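PDB 2II2: alpha-11 giardin from Giardia intestinalis, which belongs to the annexins, binds calcium ions, and probably helps the parasite attach to the intestinal mucosa and remodel its cytoskeleton. Local coordinates for residues E12-L17 / T48-I53; D127-I132 / L141-I146; T151-V156 / I183-D188; D159-K164 / E198-K203; Q247-A252 / L285-S290. All blocks are in the same frame, centred on the assembly; numbering follows the deposited sequence. Where two conformers were deposited one is given.

In the fold
The five contacts are spread over a single all-helical annexin chain. Contact 1 lies at one end, its centre about 27 Å from that of the chain; contacts 3 and 4 lie across the chain's centre from it, about 48 and 54 Å away between contact centres. Contact 2 sits between, touching contact 3 where Leu144 and Ala145 pack on Ile183. Contacts 3 and 4, about 15 Å apart between centres, share helix 187-201 and are tied by the salt bridge Arg153-Asp159. Contact 5 lies about 29 Å from contact 1, centre to centre. Contact 1 alone borders the calcium site, which holds no ion in this model; its Leu17 side chain is about 4 Å from that of Ile60.

Contact 1 of 5, residues E12-L17 / T48-I53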
# COMPACT_ATOMS: atom_id res chain seq x y z
N GLU A 12 8.54 28.65 -9.38
CA GLU A 12 9.36 27.61 -10.02
C GLU A 12 8.51 26.39 -10.38
O GLU A 12 8.52 25.93 -11.54
CB GLU A 12 10.51 27.20 -9.09
CG GLU A 12 11.43 26.13 -9.64
CD GLU A 12 12.49 25.68 -8.66
OE1 GLU A 12 12.42 26.00 -7.46
OE2 GLU A 12 13.41 24.97 -9.11
N VAL A 13 7.76 25.88 -9.41
CA VAL A 13 6.96 24.70 -9.70
C VAL A 13 5.72 25.01 -10.55
O VAL A 13 5.28 24.17 -11.32
CB VAL A 13 6.58 23.89 -8.44
CG1 VAL A 13 5.56 24.65 -7.54
CG2 VAL A 13 6.06 22.51 -8.80
N LYS A 14 5.18 26.23 -10.44
CA LYS A 14 4.05 26.59 -11.29
C LYS A 14 4.50 26.51 -12.74
O LYS A 14 3.78 25.98 -13.61
CB LYS A 14 3.52 27.98 -10.92
CG LYS A 14 2.28 28.37 -11.68
CD LYS A 14 1.71 29.67 -11.12
CE LYS A 14 0.37 30.07 -11.72
NZ LYS A 14 0.52 30.60 -13.11
N ALA A 15 5.71 27.01 -13.01
CA ALA A 15 6.24 26.97 -14.37
C ALA A 15 6.53 25.54 -14.86
O ALA A 15 6.30 25.21 -16.04
CB ALA A 15 7.48 27.84 -14.48
N ILE A 16 7.08 24.71 -13.97
CA ILE A 16 7.32 23.30 -14.30
C ILE A 16 6.00 22.62 -14.71
O ILE A 16 5.94 21.90 -15.71
CB ILE A 16 7.93 22.57 -13.09
CG1 ILE A 16 9.39 22.97 -12.91
CG2 ILE A 16 7.84 21.07 -13.23
CD1 ILE A 16 10.01 22.52 -11.60
N LEU A 17 4.96 22.88 -13.92
CA LEU A 17 3.67 22.28 -14.20
C LEU A 17 3.05 22.79 -15.50
O LEU A 17 2.55 21.99 -16.33
CB LEU A 17 2.75 22.45 -12.98
CG LEU A 17 3.15 21.63 -11.74
CD1 LEU A 17 2.33 22.07 -10.52
CD2 LEU A 17 3.03 20.12 -11.96
N THR A 48 -1.04 31.71 -5.28
CA THR A 48 -1.49 31.57 -6.66
C THR A 48 -2.99 31.51 -6.82
O THR A 48 -3.49 31.68 -7.93
CB THR A 48 -0.94 30.29 -7.30
OG1 THR A 48 -1.59 29.15 -6.72
CG2 THR A 48 0.60 30.20 -7.12
N GLY A 49 -3.70 31.20 -5.75
CA GLY A 49 -5.15 30.97 -5.82
C GLY A 49 -5.54 29.56 -6.26
O GLY A 49 -6.73 29.25 -6.38
N LEU A 50 -4.55 28.70 -6.52
CA LEU A 50 -4.76 27.35 -7.04
C LEU A 50 -4.42 26.33 -5.97
O LEU A 50 -3.36 26.39 -5.35
CB LEU A 50 -3.85 27.11 -8.25
CG LEU A 50 -3.93 28.12 -9.40
CD1 LEU A 50 -2.72 28.06 -10.31
CD2 LEU A 50 -5.23 27.95 -10.17
N GLU A 51 -5.34 25.40 -5.74
CA GLU A 51 -5.04 24.23 -4.93
C GLU A 51 -4.01 23.35 -5.63
O GLU A 51 -4.18 23.00 -6.79
CB GLU A 51 -6.34 23.48 -4.63
CG GLU A 51 -6.22 22.47 -3.49
CD GLU A 51 -5.74 21.10 -3.95
OE1 GLU A 51 -6.34 20.55 -4.89
OE2 GLU A 51 -4.80 20.53 -3.35
N PHE A 52 -2.94 23.01 -4.92
CA PHE A 52 -1.78 22.43 -5.59
C PHE A 52 -2.03 21.09 -6.28
O PHE A 52 -1.60 20.92 -7.40
CB PHE A 52 -0.61 22.31 -4.62
CG PHE A 52 0.64 21.73 -5.25
CD1 PHE A 52 1.52 22.56 -5.97
CD2 PHE A 52 0.93 20.36 -5.16
CE1 PHE A 52 2.67 22.03 -6.56
CE2 PHE A 52 2.07 19.82 -5.78
CZ PHE A 52 2.95 20.67 -6.46
N ILE A 53 -2.70 20.17 -5.59
CA ILE A 53 -2.85 18.83 -6.11
C ILE A 53 -3.76 18.84 -7.33
O ILE A 53 -3.43 18.24 -8.34
CB ILE A 53 -3.33 17.84 -5.01
CG1 ILE A 53 -2.26 17.80 -3.92
CG2 ILE A 53 -3.61 16.46 -5.63
CD1 ILE A 53 -2.48 16.82 -2.85
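Phe52 brings its ring up to Val13 and Leu17, one helical turn apart on helix 9-18, and forms the apolar heart of this contact within an all-helical annexin fold. One ring atom does most of the work. Phe52 CE1 lies 4.0 Å from Val13 CG1, which comes in at the ring edge close to its plane, and 4.0 Å from Leu17 CD1, whose side chain runs at about a right angle to that of Phe52. With CG anti to the backbone N (chi1 -179°), the phenyl group reaches across to the helix, a span that suits a long, flat side chain. Beyond this patch, Lys14 supplies only its aliphatic part: CE packs at 3.9 Å on Leu50 CD1 and CD slides past Thr48 CG2, while the ammonium group is paired with Glu18.

A second shell surrounds these groups. Phe44 meets the Phe52 ring edge-to-face and also touches Val13, and Leu17 goes on to pack against Ile60, a residue of the calcium site, here without its ion. Between helices 34-48 and 52-59 the chain turns at Gly49, whose positive phi is easy for a residue without a side chain. Thr48 OG1, also bonded to Phe44 O, accepts from Leu50 N in an ST turn. Glu51 is the N-cap of the following helix, its OE2 taking the Ile53 N-H (3.1 Å) from above the carboxylate plane.

Contact 2 of 5, residues D127-I132 / L141-I146; sequences DFVDQI and LCHLAI
The hydrogen bond across this contact runs from His143 NE2 to Ile132 O, at 2.8 Å with an N-H...O angle of 150°. The donor lies in the carbonyl plane, whereas the oxygen is somewhat tilted from the imidazole plane. Ile132 is the first residue past the end of helix 124-131, and a histidine from the next helix suits this place because its ring N-H can take up a carbonyl where helical geometry stops.

The imidazole also offers an apolar surface. Phe128 CB lies over one face in a CH-pi contact, 4.1 Å from the centroid of the His143 ring, and Ile132 CG2 sits at the edge in the ring plane.

A second aromatic group, the Phe128 ring, gathers most of the other apolar contacts. Ile146 reaches its CD1 to Phe128 CD2 at 3.5 Å; CG1 lies between the backbone N and the carbonyl carbon (chi1 67°), which sends the chain obliquely against the ring. Phe128 CE2 meets Cys142 CB at 3.9 Å, and Cys142 SG stands above the Phe128 ring face in a more distant sulfur-aromatic contact, 5.4 Å from the centroid. Small and weakly polar, Cys142 also leaves room for Ile132 CD1, 4.0 Å from Cys142 CB. At the ring edge, 3.4 Å from Phe128 CE2, lies Cys142 O, a buried oxygen with no hydrogen-bond partner in the model.

The two helical segments run antiparallel at 160°, axes 10.3 Å apart, forming a hairpin of the consecutive helices 124-131 and 137-147. Met88 of helix 76-89 packs on Phe128 and Ile132, Phe94 and Ile97 of helix 94-102 cover Cys142, and helix 175-184 packs against Leu141 and Leu144.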
# COMPACT_ATOMS: atom_id res chain seq x y z
N ASP A 127 -19.67 1.37 5.43
CA ASP A 127 -19.51 1.19 4.00
C ASP A 127 -18.95 -0.19 3.67
O ASP A 127 -19.36 -0.79 2.67
CB ASP A 127 -18.63 2.30 3.41
CG ASP A 127 -19.39 3.61 3.17
OD1 ASP A 127 -20.62 3.66 3.38
OD2 ASP A 127 -18.73 4.62 2.82
N PHE A 128 -18.03 -0.72 4.49
CA PHE A 128 -17.60 -2.11 4.32
C PHE A 128 -18.77 -3.09 4.49
O PHE A 128 -18.93 -4.01 3.68
CB PHE A 128 -16.47 -2.47 5.29
CG PHE A 128 -15.11 -1.92 4.89
CD1 PHE A 128 -14.93 -0.98 3.87
CD2 PHE A 128 -13.99 -2.34 5.61
CE1 PHE A 128 -13.66 -0.51 3.57
CE2 PHE A 128 -12.73 -1.88 5.31
CZ PHE A 128 -12.56 -0.97 4.31
N VAL A 129 -19.59 -2.89 5.53
CA VAL A 129 -20.75 -3.74 5.75
C VAL A 129 -21.69 -3.71 4.54
O VAL A 129 -22.15 -4.75 4.10
CB VAL A 129 -21.51 -3.35 7.05
CG1 VAL A 129 -22.89 -4.04 7.13
CG2 VAL A 129 -20.66 -3.66 8.30
N ASP A 130 -21.95 -2.52 4.02
CA ASP A 130 -22.90 -2.39 2.92
C ASP A 130 -22.35 -2.86 1.56
O ASP A 130 -23.12 -3.34 0.72
CB ASP A 130 -23.38 -0.95 2.78
CG ASP A 130 -24.53 -0.63 3.70
OD1 ASP A 130 -25.48 -1.44 3.78
OD2 ASP A 130 -24.49 0.46 4.32
N GLN A 131 -21.03 -2.74 1.36
CA GLN A 131 -20.47 -2.87 0.02
C GLN A 131 -19.51 -4.05 -0.17
O GLN A 131 -19.09 -4.30 -1.29
CB GLN A 131 -19.78 -1.57 -0.42
CG GLN A 131 -20.70 -0.37 -0.51
CD GLN A 131 -19.98 0.89 -0.96
OE1 GLN A 131 -19.12 0.84 -1.82
NE2 GLN A 131 -20.35 2.02 -0.38
N ILE A 132 -19.12 -4.71 0.93
CA ILE A 132 -18.19 -5.83 0.88
C ILE A 132 -18.80 -7.05 1.57
O ILE A 132 -18.63 -7.21 2.78
CB ILE A 132 -16.82 -5.48 1.56
CG1 ILE A 132 -16.21 -4.24 0.92
CG2 ILE A 132 -15.86 -6.66 1.41
CD1 ILE A 132 -14.91 -3.76 1.59
N LEU A 141 -10.41 -9.90 5.36
CA LEU A 141 -9.28 -9.03 5.69
C LEU A 141 -9.75 -7.60 5.83
O LEU A 141 -9.31 -6.90 6.75
CB LEU A 141 -8.20 -9.13 4.62
CG LEU A 141 -7.32 -10.38 4.70
CD1 LEU A 141 -6.66 -10.66 3.35
CD2 LEU A 141 -6.28 -10.19 5.81
N CYS A 142 -10.62 -7.16 4.92
CA CYS A 142 -11.09 -5.77 4.97
C CYS A 142 -11.80 -5.47 6.29
O CYS A 142 -11.48 -4.50 7.00
CB CYS A 142 -12.01 -5.42 3.81
SG CYS A 142 -11.18 -5.47 2.20
N HIS A 143 -12.78 -6.31 6.61
CA HIS A 143 -13.60 -6.08 7.80
C HIS A 143 -12.80 -6.25 9.09
O HIS A 143 -12.87 -5.43 10.02
CB HIS A 143 -14.78 -7.04 7.83
CG HIS A 143 -15.86 -6.72 6.85
ND1 HIS A 143 -17.10 -6.27 7.25
CD2 HIS A 143 -15.91 -6.83 5.50
CE1 HIS A 143 -17.87 -6.12 6.18
NE2 HIS A 143 -17.17 -6.46 5.10
N LEU A 144 -12.08 -7.36 9.20
CA LEU A 144 -11.40 -7.65 10.46
C LEU A 144 -10.23 -6.70 10.72
O LEU A 144 -9.95 -6.36 11.87
CB LEU A 144 -10.97 -9.12 10.60
CG LEU A 144 -12.13 -10.13 10.58
CD1 LEU A 144 -11.59 -11.55 10.78
CD2 LEU A 144 -13.23 -9.81 11.57
N ALA A 145 -9.58 -6.23 9.66
CA ALA A 145 -8.50 -5.26 9.83
C ALA A 145 -8.96 -4.03 10.59
O ALA A 145 -8.22 -3.47 11.40
CB ALA A 145 -7.94 -4.83 8.46
N ILE A 146 -10.18 -3.58 10.32
CA ILE A 146 -10.65 -2.37 10.97
C ILE A 146 -11.41 -2.64 12.28
O ILE A 146 -11.54 -1.75 13.10
CB ILE A 146 -11.36 -1.40 9.99
CG1 ILE A 146 -12.67 -1.98 9.47
CG2 ILE A 146 -10.38 -0.94 8.84
CD1 ILE A 146 -13.54 -0.92 8.73

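Contact 3 of 5, residues T151-V156 / I183-D188; sequences TPRGSV and ITSTAD
Arg153 reaches back from its loop to the end of helix 175-184, where its guanidinium meets Ser185 and Thr184 edge-on. Arg153 NH2 donates to Ser185 OG at 2.9 Å, in the guanidinium plane and with an N-H...O angle of 161°. Thr184 OG1 lies 3.0 Å from Arg153 NH1, but the angle there is too poor for a hydrogen bond; this hydroxyl is bonded to Arg180 O, as that of Ser185 is to Leu181 O. A bend in the arginine chain at chi3 (-64°) turns its head toward these residues. Arginine suits the place because its flat group can donate in several directions at once: NE forms a salt bridge with Asp159, and NH1 makes a weak bond to Leu181 O.

Thr186 works through both branches. It is the N-cap of helix 187-201, its OG1 bonding Glu189 N as a short hydroxyl beside a helix start readily does, and Glu189 in turn takes the backbone N-H groups of Arg153 and Gly154 with its two carboxylate oxygens. With OG1 turned that way, the methyl is left to pack under the loop, Thr186 CG2 lying 3.6 Å from Pro152 N and 3.9 Å from Pro152 CD. The contact therefore joins the loop between helices 137-147 and 156-169 to the corner between helices 175-184 and 187-201 of the annexin fold.

Thr184 adds its backbone, since Thr184 O accepts from Thr151 N at 3.1 Å. Alongside, a water donates to Thr151 O and accepts from Thr186 N, bridging loop and corner; it also lies above one face of the Arg153 guanidinium, displaced toward its rim.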
# COMPACT_ATOMS: atom_id res chain seq x y z
N THR A 151 -4.03 -9.18 20.45
CA THR A 151 -3.97 -9.60 21.84
C THR A 151 -3.22 -10.92 21.90
O THR A 151 -3.35 -11.76 21.01
CB THR A 151 -5.37 -9.78 22.50
OG1 THR A 151 -6.11 -10.79 21.81
CG2 THR A 151 -6.18 -8.50 22.54
N PRO A 152 -2.41 -11.11 22.95
CA PRO A 152 -1.72 -12.39 23.07
C PRO A 152 -2.69 -13.54 23.32
O PRO A 152 -3.70 -13.35 24.01
CB PRO A 152 -0.84 -12.20 24.31
CG PRO A 152 -0.74 -10.73 24.48
CD PRO A 152 -2.02 -10.16 24.01
N ARG A 153 -2.37 -14.73 22.79
CA ARG A 153 -3.17 -15.93 23.04
C ARG A 153 -2.44 -16.98 23.82
O ARG A 153 -3.08 -17.87 24.35
CB ARG A 153 -3.68 -16.53 21.73
CG ARG A 153 -4.58 -15.58 20.94
CD ARG A 153 -5.01 -16.18 19.60
NE ARG A 153 -3.89 -16.40 18.69
CZ ARG A 153 -3.52 -15.59 17.70
NH1 ARG A 153 -4.16 -14.44 17.47
NH2 ARG A 153 -2.49 -15.94 16.93
N GLY A 154 -1.10 -16.93 23.86
CA GLY A 154 -0.36 -17.96 24.60
C GLY A 154 -0.55 -19.35 24.02
O GLY A 154 -0.51 -20.35 24.73
N SER A 155 -0.78 -19.43 22.71
CA SER A 155 -1.03 -20.71 22.05
C SER A 155 -0.23 -20.82 20.74
O SER A 155 -0.79 -21.13 19.68
CB SER A 155 -2.54 -20.91 21.79
OG SER A 155 -3.08 -19.88 20.99
N VAL A 156 1.07 -20.59 20.81
CA VAL A 156 1.90 -20.41 19.61
C VAL A 156 1.92 -21.72 18.82
O VAL A 156 1.70 -21.71 17.60
CB VAL A 156 3.33 -19.92 19.93
CG1 VAL A 156 4.27 -20.14 18.75
CG2 VAL A 156 3.32 -18.45 20.38
N ILE A 183 -4.64 -11.41 11.76
CA ILE A 183 -4.95 -10.02 12.10
C ILE A 183 -4.91 -9.70 13.59
O ILE A 183 -4.62 -8.55 13.96
CB ILE A 183 -6.35 -9.59 11.50
CG1 ILE A 183 -6.33 -9.54 9.98
CG2 ILE A 183 -6.90 -8.31 12.19
CD1 ILE A 183 -5.56 -8.40 9.42
N THR A 184 -5.19 -10.69 14.43
CA THR A 184 -5.22 -10.45 15.87
C THR A 184 -3.94 -10.86 16.58
O THR A 184 -3.87 -10.75 17.80
CB THR A 184 -6.41 -11.18 16.57
OG1 THR A 184 -6.25 -12.60 16.44
CG2 THR A 184 -7.76 -10.76 16.00
N SER A 185 -2.93 -11.32 15.86
CA SER A 185 -1.68 -11.73 16.50
C SER A 185 -0.86 -10.54 16.89
O SER A 185 -0.70 -9.62 16.09
CB SER A 185 -0.82 -12.59 15.57
OG SER A 185 -1.41 -13.84 15.24
N THR A 186 -0.29 -10.59 18.09
CA THR A 186 0.75 -9.63 18.40
C THR A 186 2.01 -9.93 17.58
O THR A 186 2.22 -11.07 17.15
CB THR A 186 1.12 -9.64 19.89
OG1 THR A 186 1.71 -10.91 20.20
CG2 THR A 186 -0.08 -9.38 20.77
N ALA A 187 2.86 -8.93 17.41
CA ALA A 187 4.12 -9.14 16.68
C ALA A 187 4.99 -10.18 17.38
O ALA A 187 5.61 -11.02 16.73
CB ALA A 187 4.89 -7.84 16.49
N ASP A 188 5.05 -10.12 18.71
CA ASP A 188 5.91 -11.05 19.43
C ASP A 188 5.44 -12.49 19.23
O ASP A 188 6.25 -13.37 18.93
CB ASP A 188 5.96 -10.71 20.93
CG ASP A 188 6.82 -9.50 21.25
OD1 ASP A 188 7.47 -8.92 20.36
OD2 ASP A 188 6.85 -9.13 22.43
O HOH W 1 -1.26 -12.94 19.45

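Contact 4 of 5, residues D159-K164 / E198-K203; sequences DAEVLK and EVLTGK
Helix 156-169 meets the C-terminal end of helix 187-201, with Lys164 and Thr201 facing each other at a CA-CA distance of 7.2 Å, and no hydrogen bond links the two segments. Leu200 provides the wedge. Leu200 CD1 rests on Ala160 CB at 3.8 Å, an approach allowed by the small methyl of alanine, and Leu200 CD2 lies 3.6 Å from Glu161 OE2. The glutamate chain is folded at chi2 (-75°), which brings its carboxylate over beside the leucine, the two side chains crossing at about a right angle. A glutamate suits this exposed edge: CG and CD lie against Leu200 CD1 while the carboxylate stays at the surface.

Lys164 packs on the other residue, Thr201. Its CG is anti to the backbone N (chi1 172°) and the chain stays extended through chi3, laying its methylenes along the threonine methyl, with Lys164 CG 3.9 Å from Thr201 CG2. The two side chains slide past each other in opposite directions. Only at chi4 does the lysine bend, and its NZ forms a salt bridge with Asp169.

Thr201 divides its labour. While its methyl packs on the lysine, Thr201 OG1 bonds Phe197 O and accepts from Lys203 N at 2.9 Å. That second bond spans Gly202, whose positive phi takes the chain out of the helix. This helix C-terminus, closed by an ST turn over a glycine, repeats the Thr48-Gly49 arrangement of contact 1.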
# COMPACT_ATOMS: atom_id res chain seq x y z
N ASP A 159 -1.46 -22.43 17.22
CA ASP A 159 -1.75 -21.47 16.16
C ASP A 159 -0.99 -21.82 14.88
O ASP A 159 -1.52 -21.70 13.78
CB ASP A 159 -1.36 -20.08 16.63
CG ASP A 159 -2.31 -19.49 17.66
OD1 ASP A 159 -3.38 -20.08 17.93
OD2 ASP A 159 -1.95 -18.42 18.21
N ALA A 160 0.26 -22.25 15.02
CA ALA A 160 1.00 -22.73 13.87
C ALA A 160 0.31 -23.94 13.20
O ALA A 160 0.27 -24.03 11.98
CB ALA A 160 2.42 -23.06 14.25
N GLU A 161 -0.24 -24.84 14.03
CA GLU A 161 -0.99 -25.97 13.52
C GLU A 161 -2.28 -25.53 12.81
O GLU A 161 -2.63 -26.11 11.80
CB GLU A 161 -1.28 -26.97 14.64
CG GLU A 161 -0.09 -27.82 15.06
CD GLU A 161 0.29 -28.92 14.08
OE1 GLU A 161 -0.34 -29.08 13.00
OE2 GLU A 161 1.25 -29.64 14.41
N VAL A 162 -2.95 -24.49 13.30
CA VAL A 162 -4.15 -23.97 12.65
C VAL A 162 -3.77 -23.48 11.24
O VAL A 162 -4.48 -23.76 10.25
CB VAL A 162 -4.80 -22.81 13.47
CG1 VAL A 162 -5.89 -22.08 12.65
CG2 VAL A 162 -5.37 -23.33 14.77
N LEU A 163 -2.65 -22.77 11.13
CA LEU A 163 -2.20 -22.36 9.81
C LEU A 163 -1.83 -23.53 8.91
O LEU A 163 -2.19 -23.54 7.73
CB LEU A 163 -1.01 -21.39 9.89
CG LEU A 163 -1.34 -20.03 10.49
CD1 LEU A 163 -0.10 -19.16 10.56
CD2 LEU A 163 -2.44 -19.30 9.68
N LYS A 164 -1.12 -24.53 9.42
CA LYS A 164 -0.78 -25.68 8.59
C LYS A 164 -2.06 -26.38 8.15
O LYS A 164 -2.22 -26.74 6.98
CB LYS A 164 0.11 -26.67 9.37
CG LYS A 164 0.35 -28.02 8.66
CD LYS A 164 1.30 -28.88 9.49
CE LYS A 164 1.62 -30.19 8.80
NZ LYS A 164 0.46 -31.10 8.85
N GLU A 198 7.26 -22.81 9.94
CA GLU A 198 8.36 -23.18 9.04
C GLU A 198 8.97 -24.52 9.48
O GLU A 198 9.28 -25.37 8.65
CB GLU A 198 9.42 -22.08 8.99
CG GLU A 198 8.91 -20.86 8.21
CD GLU A 198 9.98 -19.84 7.92
OE1 GLU A 198 11.09 -19.93 8.49
OE2 GLU A 198 9.68 -18.94 7.12
N VAL A 199 9.10 -24.72 10.79
CA VAL A 199 9.66 -25.96 11.30
C VAL A 199 8.70 -27.12 11.02
O VAL A 199 9.11 -28.19 10.57
CB VAL A 199 9.97 -25.85 12.81
CG1 VAL A 199 10.37 -27.21 13.41
CG2 VAL A 199 11.07 -24.82 13.08
N LEU A 200 7.42 -26.91 11.30
CA LEU A 200 6.40 -27.94 11.11
C LEU A 200 6.23 -28.39 9.65
O LEU A 200 5.96 -29.57 9.36
CB LEU A 200 5.05 -27.39 11.58
CG LEU A 200 4.68 -27.35 13.06
CD1 LEU A 200 3.34 -26.66 13.26
CD2 LEU A 200 4.61 -28.75 13.61
N THR A 201 6.36 -27.45 8.71
CA THR A 201 5.97 -27.73 7.34
C THR A 201 7.12 -27.79 6.33
O THR A 201 6.95 -28.32 5.23
CB THR A 201 5.00 -26.63 6.79
OG1 THR A 201 5.69 -25.39 6.70
CG2 THR A 201 3.75 -26.50 7.63
N GLY A 202 8.24 -27.17 6.69
CA GLY A 202 9.33 -26.95 5.75
C GLY A 202 9.02 -25.92 4.68
O GLY A 202 9.76 -25.79 3.72
N LYS A 203 7.96 -25.14 4.90
CA LYS A 203 7.54 -24.11 3.96
C LYS A 203 7.44 -22.77 4.66
O LYS A 203 7.15 -22.70 5.86
CB LYS A 203 6.16 -24.45 3.36
CG LYS A 203 6.04 -25.79 2.67
CD LYS A 203 6.82 -25.80 1.38
CE LYS A 203 6.48 -27.00 0.50
NZ LYS A 203 7.30 -26.94 -0.75

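Contact 5 of 5, residues Q247-A252 / L285-S290; sequences QNDDMA and LSRFQS
Asp249 and Arg287 join the start of helix 249-263 to the end of helix 280-287 by a salt bridge, within the annexin domain of this giardin. The tight part is the arginine head. Arg287 NH2 and NH1 both grip one oxygen, Asp249 OD1, at 2.8 and 3.0 Å, and that oxygen lies in the guanidinium plane although the carboxylate is turned 39° against it. Ala252 CB comes within 3.4 Å of Arg287 NH2; alanine's single methyl suits so close an approach. Val244 O and Thr246 O take further N-H groups, so the charge is held from several directions. Arg287 CG, anti to the backbone N (chi1 171°), lies over the centre of the Phe288 ring; beyond it the chain bends at chi2 (64°). Phe288 in turn presses its edge toward Ala252 O and is buried among other aromatic rings.

Toward solvent the contact is looser and runs through water. Asp249 OD2 accepts from two waters, one bonded weakly to Arg287 NH1, the other linking to Ser290 OG, whose small hydroxyl also bonds Glu292 N. Asn248 caps the helix, its OD1 accepting from Met251 N at 2.9 Å in the carbonyl plane.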
# COMPACT_ATOMS: atom_id res chain seq x y z
N GLN A 247 2.46 -9.03 -14.73
CA GLN A 247 2.76 -8.98 -16.15
C GLN A 247 2.09 -7.80 -16.86
O GLN A 247 2.65 -7.20 -17.79
CB GLN A 247 2.32 -10.30 -16.84
CG GLN A 247 2.97 -11.58 -16.33
CD GLN A 247 4.13 -12.02 -17.18
OE1 GLN A 247 5.26 -12.22 -16.70
NE2 GLN A 247 3.86 -12.17 -18.46
N ASN A 248 0.88 -7.46 -16.43
CA ASN A 248 0.13 -6.39 -17.06
C ASN A 248 0.70 -5.05 -16.61
O ASN A 248 0.66 -4.72 -15.41
CB ASN A 248 -1.33 -6.47 -16.62
CG ASN A 248 -2.16 -5.43 -17.31
OD1 ASN A 248 -2.28 -4.32 -16.83
ND2 ASN A 248 -2.61 -5.74 -18.52
N ASP A 249 1.24 -4.29 -17.56
CA ASP A 249 1.87 -3.02 -17.19
C ASP A 249 0.92 -2.03 -16.52
O ASP A 249 1.28 -1.37 -15.55
CB ASP A 249 2.51 -2.33 -18.39
CG ASP A 249 3.91 -2.83 -18.73
OD1 ASP A 249 4.43 -3.73 -18.03
OD2 ASP A 249 4.51 -2.28 -19.68
N ASP A 250 -0.30 -1.92 -17.02
CA ASP A 250 -1.21 -0.95 -16.43
C ASP A 250 -1.38 -1.26 -14.95
O ASP A 250 -1.29 -0.35 -14.07
CB ASP A 250 -2.56 -0.98 -17.14
CG ASP A 250 -2.52 -0.29 -18.48
OD1 ASP A 250 -1.51 0.32 -18.86
OD2 ASP A 250 -3.54 -0.37 -19.19
N MET A 251 -1.57 -2.54 -14.64
CA MET A 251 -1.74 -2.92 -13.23
C MET A 251 -0.44 -2.78 -12.42
O MET A 251 -0.46 -2.29 -11.29
CB MET A 251 -2.27 -4.35 -13.11
CG MET A 251 -3.66 -4.49 -13.73
SD MET A 251 -4.28 -6.19 -13.65
CE MET A 251 -4.43 -6.40 -11.86
N ALA A 252 0.67 -3.24 -12.99
CA ALA A 252 1.94 -3.18 -12.25
C ALA A 252 2.28 -1.73 -11.90
O ALA A 252 2.69 -1.44 -10.77
CB ALA A 252 3.03 -3.75 -13.10
N LEU A 285 14.58 -0.00 -11.84
CA LEU A 285 15.23 0.36 -13.10
C LEU A 285 14.90 -0.62 -14.21
O LEU A 285 14.59 -0.22 -15.34
CB LEU A 285 16.76 0.43 -12.91
CG LEU A 285 17.33 1.65 -12.16
CD1 LEU A 285 18.79 1.44 -11.76
CD2 LEU A 285 17.19 2.91 -12.99
N SER A 286 14.97 -1.92 -13.90
CA SER A 286 14.74 -2.95 -14.90
C SER A 286 13.29 -3.06 -15.31
O SER A 286 12.98 -3.20 -16.49
CB SER A 286 15.20 -4.32 -14.39
OG SER A 286 16.59 -4.34 -14.19
N ARG A 287 12.41 -3.05 -14.30
CA ARG A 287 11.00 -3.36 -14.52
C ARG A 287 10.24 -2.27 -15.23
O ARG A 287 9.41 -2.55 -16.10
CB ARG A 287 10.30 -3.69 -13.18
CG ARG A 287 8.76 -3.82 -13.26
CD ARG A 287 8.40 -4.98 -14.14
NE ARG A 287 6.96 -5.23 -14.38
CZ ARG A 287 6.25 -4.72 -15.39
NH1 ARG A 287 6.82 -3.87 -16.25
NH2 ARG A 287 4.98 -5.06 -15.58
N PHE A 288 10.48 -1.03 -14.82
CA PHE A 288 9.60 0.09 -15.23
C PHE A 288 10.23 0.83 -16.41
O PHE A 288 10.79 1.95 -16.26
CB PHE A 288 9.27 0.98 -14.03
CG PHE A 288 8.55 0.25 -12.93
CD1 PHE A 288 9.24 -0.15 -11.80
CD2 PHE A 288 7.21 -0.10 -13.05
CE1 PHE A 288 8.60 -0.86 -10.78
CE2 PHE A 288 6.57 -0.81 -12.04
CZ PHE A 288 7.28 -1.18 -10.90
N GLN A 289 10.17 0.19 -17.57
CA GLN A 289 10.80 0.71 -18.79
C GLN A 289 9.82 1.03 -19.92
O GLN A 289 10.19 1.02 -21.11
CB GLN A 289 11.82 -0.30 -19.31
CG GLN A 289 13.03 -0.47 -18.45
CD GLN A 289 14.18 0.36 -18.92
OE1 GLN A 289 14.71 0.14 -20.01
NE2 GLN A 289 14.59 1.32 -18.11
N SER A 290 8.58 1.32 -19.59
CA SER A 290 7.58 1.61 -20.62
C SER A 290 7.82 2.89 -21.40
O SER A 290 8.27 3.89 -20.82
CB SER A 290 6.20 1.65 -20.00
OG SER A 290 5.23 2.01 -20.97
O HOH W 2 7.08 -1.75 -18.52
O HOH W 3 3.79 -0.26 -21.19